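Local atomic coordinates of envelopment polyprotein (Bovine Schmallenberg virus BH80/Germany/2011, PDB entry 7A56), a protein that probably drives fusion of the viral envelope with the host cell membrane, as a class II fusion glycoprotein (Gc) captured in its postfusion form. Residues 352-364 / 374-387. Sequence-based numbering, arbitrary orientation.
Sequences TQATVTIDEIRCG and ACALKLSTNTIGSC
I358 and L379 run next to each other across an antiparallel beta hairpin, and CG1 of I358 presses on CD2 of L379 at 3.5 Å, a tight fit. Strand 356-364 is the edge strand of its sheet, and 374-381 lies between it and strand 408-414. The small beta sandwich is consistent with the Ig-like domain III of class II fusion proteins. V356, I358, I361 and C363 share the inner face with C375, L377, L379 and T381. Strand 429-433 of the second sheet covers I358, I361 and C363. At the far end a disulfide joins C363 SG to C375 SG (chi3 110°), linking a non-hydrogen-bonded pair.

A classic beta bulge breaks the ladder. D359 and E360 both face K378, and E360 N donates to K378 O at 3.2 Å, on a lone pair. The bulge turns the D359 carboxylate over the outer face. There S380 OG donates to the syn lone pair of D359 OD2 at 2.7 Å. T357 OG1 donates to D359 OD1 at 2.8 Å, so two hydroxyls fix the rotation of the carboxylate. Beside it E360 and K378 run alongside each other, with CG of E360 3.5 Å from CB of K378. Their salt bridge is long, OE1 to NZ 3.5 Å.

Where the strands end, N382 closes the ladder. Its chi1 of 65° folds the amide back over T355. T355 N donates to N382 OD1 at 2.7 Å, from above the amide plane. A water accepts from N382 ND2 and donates to Q353 O.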
ATOM      1  N   THR A 352      32.767   9.604   6.668  1.00 30.21           N
ATOM      2  CA  THR A 352      33.343   9.230   7.941  1.00 36.03           C
ATOM      3  C   THR A 352      32.267   8.489   8.687  1.00 35.10           C
ATOM      4  O   THR A 352      31.105   8.886   8.632  1.00 31.69           O
ATOM      5  CB  THR A 352      33.758  10.463   8.733  1.00 39.46           C
ATOM      6  OG1 THR A 352      34.696  11.190   7.946  1.00 37.82           O
ATOM      7  CG2 THR A 352      34.354  10.083  10.066  1.00 42.57           C
ATOM      8  N   GLN A 353      32.632   7.410   9.356  1.00 39.01           N
ATOM      9  CA  GLN A 353      31.609   6.753  10.160  1.00 44.75           C
ATOM     10  C   GLN A 353      31.254   7.596  11.378  1.00 39.51           C
ATOM     11  O   GLN A 353      32.139   8.121  12.059  1.00 38.84           O
ATOM     12  CB  GLN A 353      32.083   5.381  10.597  1.00 56.68           C
ATOM     13  CG  GLN A 353      31.666   4.327   9.621  1.00 65.23           C
ATOM     14  CD  GLN A 353      31.153   3.086  10.313  1.00 76.82           C
ATOM     15  OE1 GLN A 353      31.155   2.994  11.558  1.00 78.82           O
ATOM     16  NE2 GLN A 353      30.698   2.117   9.514  1.00 76.81           N
ATOM     17  N   ALA A 354      29.951   7.698  11.665  1.00 38.14           N
ATOM     18  CA  ALA A 354      29.517   8.444  12.842  1.00 37.48           C
ATOM     19  C   ALA A 354      29.979   7.762  14.141  1.00 40.51           C
ATOM     20  O   ALA A 354      30.139   6.547  14.209  1.00 41.29           O
ATOM     21  CB  ALA A 354      27.986   8.593  12.821  1.00 34.02           C
ATOM     22  N   THR A 355      30.211   8.562  15.178  1.00 41.76           N
ATOM     23  CA  THR A 355      30.476   8.048  16.528  1.00 42.52           C
ATOM     24  C   THR A 355      29.175   8.092  17.334  1.00 40.35           C
ATOM     25  O   THR A 355      28.739   9.163  17.755  1.00 37.68           O
ATOM     26  CB  THR A 355      31.557   8.868  17.209  1.00 45.28           C
ATOM     27  OG1 THR A 355      32.739   8.823  16.413  1.00 47.55           O
ATOM     28  CG2 THR A 355      31.882   8.312  18.636  1.00 47.28           C
ATOM     29  N   VAL A 356      28.550   6.936  17.525  1.00 43.98           N
ATOM     30  CA  VAL A 356      27.285   6.808  18.253  1.00 43.99           C
ATOM     31  C   VAL A 356      27.521   5.898  19.447  1.00 45.14           C
ATOM     32  O   VAL A 356      28.236   4.897  19.337  1.00 43.93           O
ATOM     33  CB  VAL A 356      26.156   6.253  17.361  1.00 45.50           C
ATOM     34  CG1 VAL A 356      24.852   6.133  18.148  1.00 45.47           C
ATOM     35  CG2 VAL A 356      25.962   7.130  16.136  1.00 43.89           C
ATOM     36  N   THR A 357      26.966   6.275  20.603  1.00 45.82           N
ATOM     37  CA  THR A 357      26.941   5.407  21.769  1.00 46.13           C
ATOM     38  C   THR A 357      25.503   5.268  22.261  1.00 44.91           C
ATOM     39  O   THR A 357      24.734   6.238  22.267  1.00 42.78           O
ATOM     40  CB  THR A 357      27.829   5.932  22.925  1.00 49.89           C
ATOM     41  OG1 THR A 357      27.399   7.252  23.305  1.00 50.04           O
ATOM     42  CG2 THR A 357      29.341   5.952  22.534  1.00 50.82           C
ATOM     43  N   ILE A 358      25.138   4.057  22.674  1.00 46.19           N
ATOM     44  CA  ILE A 358      23.858   3.829  23.349  1.00 46.08           C
ATOM     45  C   ILE A 358      24.093   3.985  24.844  1.00 48.56           C
ATOM     46  O   ILE A 358      24.599   3.077  25.501  1.00 47.37           O
ATOM     47  CB  ILE A 358      23.274   2.464  23.017  1.00 46.28           C
ATOM     48  CG1 ILE A 358      23.035   2.378  21.510  1.00 42.06           C
ATOM     49  CG2 ILE A 358      22.004   2.248  23.886  1.00 48.49           C
ATOM     50  CD1 ILE A 358      22.689   1.009  20.997  1.00 41.33           C
ATOM     51  N   ASP A 359      23.752   5.157  25.387  1.00 50.22           N
ATOM     52  CA  ASP A 359      24.114   5.452  26.764  1.00 53.64           C
ATOM     53  C   ASP A 359      23.245   4.671  27.728  1.00 55.47           C
ATOM     54  O   ASP A 359      23.722   4.221  28.775  1.00 57.22           O
ATOM     55  CB  ASP A 359      24.000   6.953  27.037  1.00 54.67           C
ATOM     56  CG  ASP A 359      24.841   7.780  26.072  1.00 54.54           C
ATOM     57  OD1 ASP A 359      25.859   7.244  25.609  1.00 54.92           O
ATOM     58  OD2 ASP A 359      24.494   8.945  25.778  1.00 53.53           O
ATOM     59  N   GLU A 360      21.975   4.494  27.396  1.00 54.83           N
ATOM     60  CA  GLU A 360      21.215   3.542  28.193  1.00 56.50           C
ATOM     61  C   GLU A 360      20.086   2.979  27.359  1.00 52.24           C
ATOM     62  O   GLU A 360      19.742   3.517  26.304  1.00 49.57           O
ATOM     63  CB  GLU A 360      20.695   4.154  29.479  1.00 63.28           C
ATOM     64  CG  GLU A 360      20.249   5.581  29.451  1.00 67.65           C
ATOM     65  CD  GLU A 360      19.719   6.001  30.820  1.00 75.30           C
ATOM     66  OE1 GLU A 360      20.436   6.734  31.544  1.00 79.90           O
ATOM     67  OE2 GLU A 360      18.597   5.558  31.188  1.00 76.92           O
ATOM     68  N   ILE A 361      19.544   1.860  27.832  1.00 53.35           N
ATOM     69  CA  ILE A 361      18.436   1.180  27.165  1.00 51.45           C
ATOM     70  C   ILE A 361      17.578   0.509  28.228  1.00 51.65           C
ATOM     71  O   ILE A 361      18.080  -0.238  29.075  1.00 52.54           O
ATOM     72  CB  ILE A 361      18.921   0.156  26.118  1.00 52.85           C
ATOM     73  CG1 ILE A 361      17.746  -0.633  25.543  1.00 52.90           C
ATOM     74  CG2 ILE A 361      19.976  -0.776  26.712  1.00 56.48           C
ATOM     75  CD1 ILE A 361      18.149  -1.514  24.345  1.00 52.00           C
ATOM     76  N   ARG A 362      16.277   0.788  28.174  1.00 52.96           N
ATOM     77  CA  ARG A 362      15.277   0.209  29.069  1.00 57.14           C
ATOM     78  C   ARG A 362      14.186  -0.389  28.189  1.00 53.55           C
ATOM     79  O   ARG A 362      13.697   0.289  27.281  1.00 50.74           O
ATOM     80  CB  ARG A 362      14.680   1.277  29.986  1.00 64.90           C
ATOM     81  CG  ARG A 362      15.644   1.900  30.975  1.00 71.92           C
ATOM     82  CD  ARG A 362      16.591   0.852  31.537  1.00 79.34           C
ATOM     83  NE  ARG A 362      16.703   0.908  32.987  1.00 88.47           N
ATOM     84  CZ  ARG A 362      16.085   0.076  33.820  1.00 93.88           C
ATOM     85  NH1 ARG A 362      16.250   0.202  35.126  1.00 98.10           N
ATOM     86  NH2 ARG A 362      15.303  -0.887  33.344  1.00 93.95           N
ATOM     87  N   CYS A 363      13.836  -1.654  28.412  1.00 53.86           N
ATOM     88  CA  CYS A 363      12.790  -2.311  27.633  1.00 53.84           C
ATOM     89  C   CYS A 363      11.784  -2.958  28.572  1.00 55.44           C
ATOM     90  O   CYS A 363      12.163  -3.537  29.608  1.00 56.63           O
ATOM     91  CB  CYS A 363      13.361  -3.370  26.693  1.00 55.09           C
ATOM     92  SG  CYS A 363      14.639  -2.760  25.598  1.00 55.72           S
ATOM     93  N   GLY A 364      10.500  -2.838  28.213  1.00 52.54           N
ATOM     94  CA  GLY A 364       9.392  -3.421  28.969  1.00 55.66           C
ATOM     95  C   GLY A 364       8.224  -3.713  28.047  1.00 58.66           C
ATOM     96  O   GLY A 364       7.976  -2.962  27.097  1.00 55.98           O
ATOM     97  N   ALA A 374       8.627  -2.543  24.281  1.00 53.16           N
ATOM     98  CA  ALA A 374       8.921  -1.128  24.047  1.00 49.88           C
ATOM     99  C   ALA A 374      10.271  -0.796  24.672  1.00 44.36           C
ATOM    100  O   ALA A 374      10.503  -1.111  25.851  1.00 46.55           O
ATOM    101  CB  ALA A 374       7.816  -0.247  24.644  1.00 52.20           C
ATOM    102  N   CYS A 375      11.170  -0.177  23.894  1.00 51.65           N
ATOM    103  CA  CYS A 375      12.486   0.193  24.412  1.00 51.57           C
ATOM    104  C   CYS A 375      12.686   1.698  24.321  1.00 50.03           C
ATOM    105  O   CYS A 375      12.468   2.292  23.264  1.00 46.89           O
ATOM    106  CB  CYS A 375      13.618  -0.515  23.650  1.00 50.70           C
ATOM    107  SG  CYS A 375      13.645  -2.340  23.834  1.00 52.31           S
ATOM    108  N   ALA A 376      13.094   2.305  25.436  1.00 52.32           N
ATOM    109  CA  ALA A 376      13.636   3.660  25.463  1.00 50.53           C
ATOM    110  C   ALA A 376      15.161   3.602  25.411  1.00 47.13           C
ATOM    111  O   ALA A 376      15.801   2.952  26.245  1.00 47.92           O
ATOM    112  CB  ALA A 376      13.183   4.405  26.723  1.00 52.46           C
ATOM    113  N   LEU A 377      15.736   4.294  24.449  1.00 45.98           N
ATOM    114  CA  LEU A 377      17.173   4.432  24.311  1.00 46.16           C
ATOM    115  C   LEU A 377      17.583   5.872  24.602  1.00 46.37           C
ATOM    116  O   LEU A 377      16.926   6.825  24.150  1.00 45.07           O
ATOM    117  CB  LEU A 377      17.612   4.040  22.892  1.00 43.49           C
ATOM    118  CG  LEU A 377      17.663   2.538  22.559  1.00 45.60           C
ATOM    119  CD1 LEU A 377      16.282   1.917  22.473  1.00 46.22           C
ATOM    120  CD2 LEU A 377      18.386   2.309  21.242  1.00 43.61           C
ATOM    121  N   LYS A 378      18.696   6.030  25.315  1.00 46.36           N
ATOM    122  CA  LYS A 378      19.436   7.289  25.310  1.00 48.42           C
ATOM    123  C   LYS A 378      20.702   7.124  24.462  1.00 44.02           C
ATOM    124  O   LYS A 378      21.563   6.287  24.781  1.00 43.38           O
ATOM    125  CB  LYS A 378      19.779   7.734  26.734  1.00 55.14           C
ATOM    126  CG  LYS A 378      18.563   8.142  27.560  1.00 61.09           C
ATOM    127  CD  LYS A 378      18.878   9.364  28.405  1.00 67.53           C
ATOM    128  CE  LYS A 378      17.760   9.663  29.387  1.00 72.96           C
ATOM    129  NZ  LYS A 378      17.891   8.932  30.692  1.00 76.66           N
ATOM    130  N   LEU A 379      20.802   7.943  23.412  1.00 44.15           N
ATOM    131  CA  LEU A 379      21.864   7.899  22.399  1.00 45.11           C
ATOM    132  C   LEU A 379      22.692   9.169  22.440  1.00 44.39           C
ATOM    133  O   LEU A 379      22.142  10.266  22.591  1.00 45.03           O
ATOM    134  CB  LEU A 379      21.328   7.795  20.969  1.00 47.06           C
ATOM    135  CG  LEU A 379      20.612   6.527  20.569  1.00 52.36           C
ATOM    136  CD1 LEU A 379      20.607   6.420  19.075  1.00 49.82           C
ATOM    137  CD2 LEU A 379      21.291   5.342  21.211  1.00 53.90           C
ATOM    138  N   SER A 380      24.006   9.012  22.258  1.00 42.21           N
ATOM    139  CA  SER A 380      24.930  10.110  21.964  1.00 42.83           C
ATOM    140  C   SER A 380      25.444   9.961  20.534  1.00 37.61           C
ATOM    141  O   SER A 380      25.642   8.847  20.047  1.00 37.46           O
ATOM    142  CB  SER A 380      26.105  10.137  22.941  1.00 44.37           C
ATOM    143  OG  SER A 380      25.707  10.684  24.177  1.00 49.23           O
ATOM    144  N   THR A 381      25.604  11.084  19.849  1.00 38.36           N
ATOM    145  CA  THR A 381      26.133  11.045  18.491  1.00 35.60           C
ATOM    146  C   THR A 381      26.932  12.310  18.248  1.00 36.59           C
ATOM    147  O   THR A 381      26.622  13.381  18.784  1.00 36.47           O
ATOM    148  CB  THR A 381      25.008  10.877  17.439  1.00 36.37           C
ATOM    149  OG1 THR A 381      25.561  10.916  16.120  1.00 34.61           O
ATOM    150  CG2 THR A 381      23.912  11.987  17.580  1.00 36.70           C
ATOM    151  N   ASN A 382      27.999  12.170  17.469  1.00 35.48           N
ATOM    152  CA  ASN A 382      28.811  13.337  17.139  1.00 37.23           C
ATOM    153  C   ASN A 382      28.282  14.081  15.903  1.00 34.82           C
ATOM    154  O   ASN A 382      28.875  15.102  15.506  1.00 35.95           O
ATOM    155  CB  ASN A 382      30.300  12.925  16.976  1.00 38.64           C
ATOM    156  CG  ASN A 382      30.558  11.979  15.783  1.00 37.42           C
ATOM    157  OD1 ASN A 382      29.692  11.247  15.312  1.00 37.34           O
ATOM    158  ND2 ASN A 382      31.781  12.002  15.307  1.00 40.93           N
ATOM    159  N   THR A 383      27.136  13.656  15.357  1.00 32.49           N
ATOM    160  CA  THR A 383      26.631  14.208  14.110  1.00 31.38           C
ATOM    161  C   THR A 383      25.143  13.880  13.942  1.00 30.66           C
ATOM    162  O   THR A 383      24.675  12.814  14.324  1.00 26.99           O
ATOM    163  CB  THR A 383      27.420  13.692  12.877  1.00 31.54           C
ATOM    164  OG1 THR A 383      26.979  14.368  11.692  1.00 29.92           O
ATOM    165  CG2 THR A 383      27.322  12.168  12.650  1.00 28.47           C
ATOM    166  N   ILE A 384      24.433  14.808  13.314  1.00 31.62           N
ATOM    167  CA  ILE A 384      23.198  14.464  12.633  1.00 29.94           C
ATOM    168  C   ILE A 384      23.516  13.383  11.627  1.00 27.34           C
ATOM    169  O   ILE A 384      24.517  13.470  10.913  1.00 27.58           O
ATOM    170  CB  ILE A 384      22.630  15.706  11.930  1.00 31.38           C
ATOM    171  CG1 ILE A 384      22.246  16.768  12.975  1.00 32.23           C
ATOM    172  CG2 ILE A 384      21.450  15.298  10.993  1.00 30.82           C
ATOM    173  CD1 ILE A 384      21.980  18.139  12.361  1.00 35.16           C
ATOM    174  N   GLY A 385      22.682  12.350  11.552  1.00 24.92           N
ATOM    175  CA  GLY A 385      22.965  11.306  10.581  1.00 22.41           C
ATOM    176  C   GLY A 385      21.827  10.298  10.546  1.00 25.42           C
ATOM    177  O   GLY A 385      20.740  10.536  11.080  1.00 25.98           O
ATOM    178  N   SER A 386      22.093   9.179   9.911  1.00 29.86           N
ATOM    179  CA  SER A 386      21.107   8.124   9.750  1.00 29.45           C
ATOM    180  C   SER A 386      21.857   6.832  10.007  1.00 26.37           C
ATOM    181  O   SER A 386      22.938   6.651   9.467  1.00 25.73           O
ATOM    182  CB  SER A 386      20.519   8.125   8.334  1.00 30.11           C
ATOM    183  OG  SER A 386      19.561   7.078   8.204  1.00 30.41           O
ATOM    184  N   CYS A 387      21.325   5.961  10.860  1.00 26.04           N
ATOM    185  CA  CYS A 387      22.006   4.736  11.244  1.00 27.04           C
ATOM    186  C   CYS A 387      21.167   3.513  10.955  1.00 27.72           C
ATOM    187  O   CYS A 387      19.958   3.524  11.139  1.00 27.23           O
ATOM    188  CB  CYS A 387      22.311   4.717  12.738  1.00 31.19           C
ATOM    189  SG  CYS A 387      23.516   5.909  13.200  1.00 35.36           S
TER
HETATM  190  O   HOH W   1      31.943  11.140  12.367  1.00 45.66           O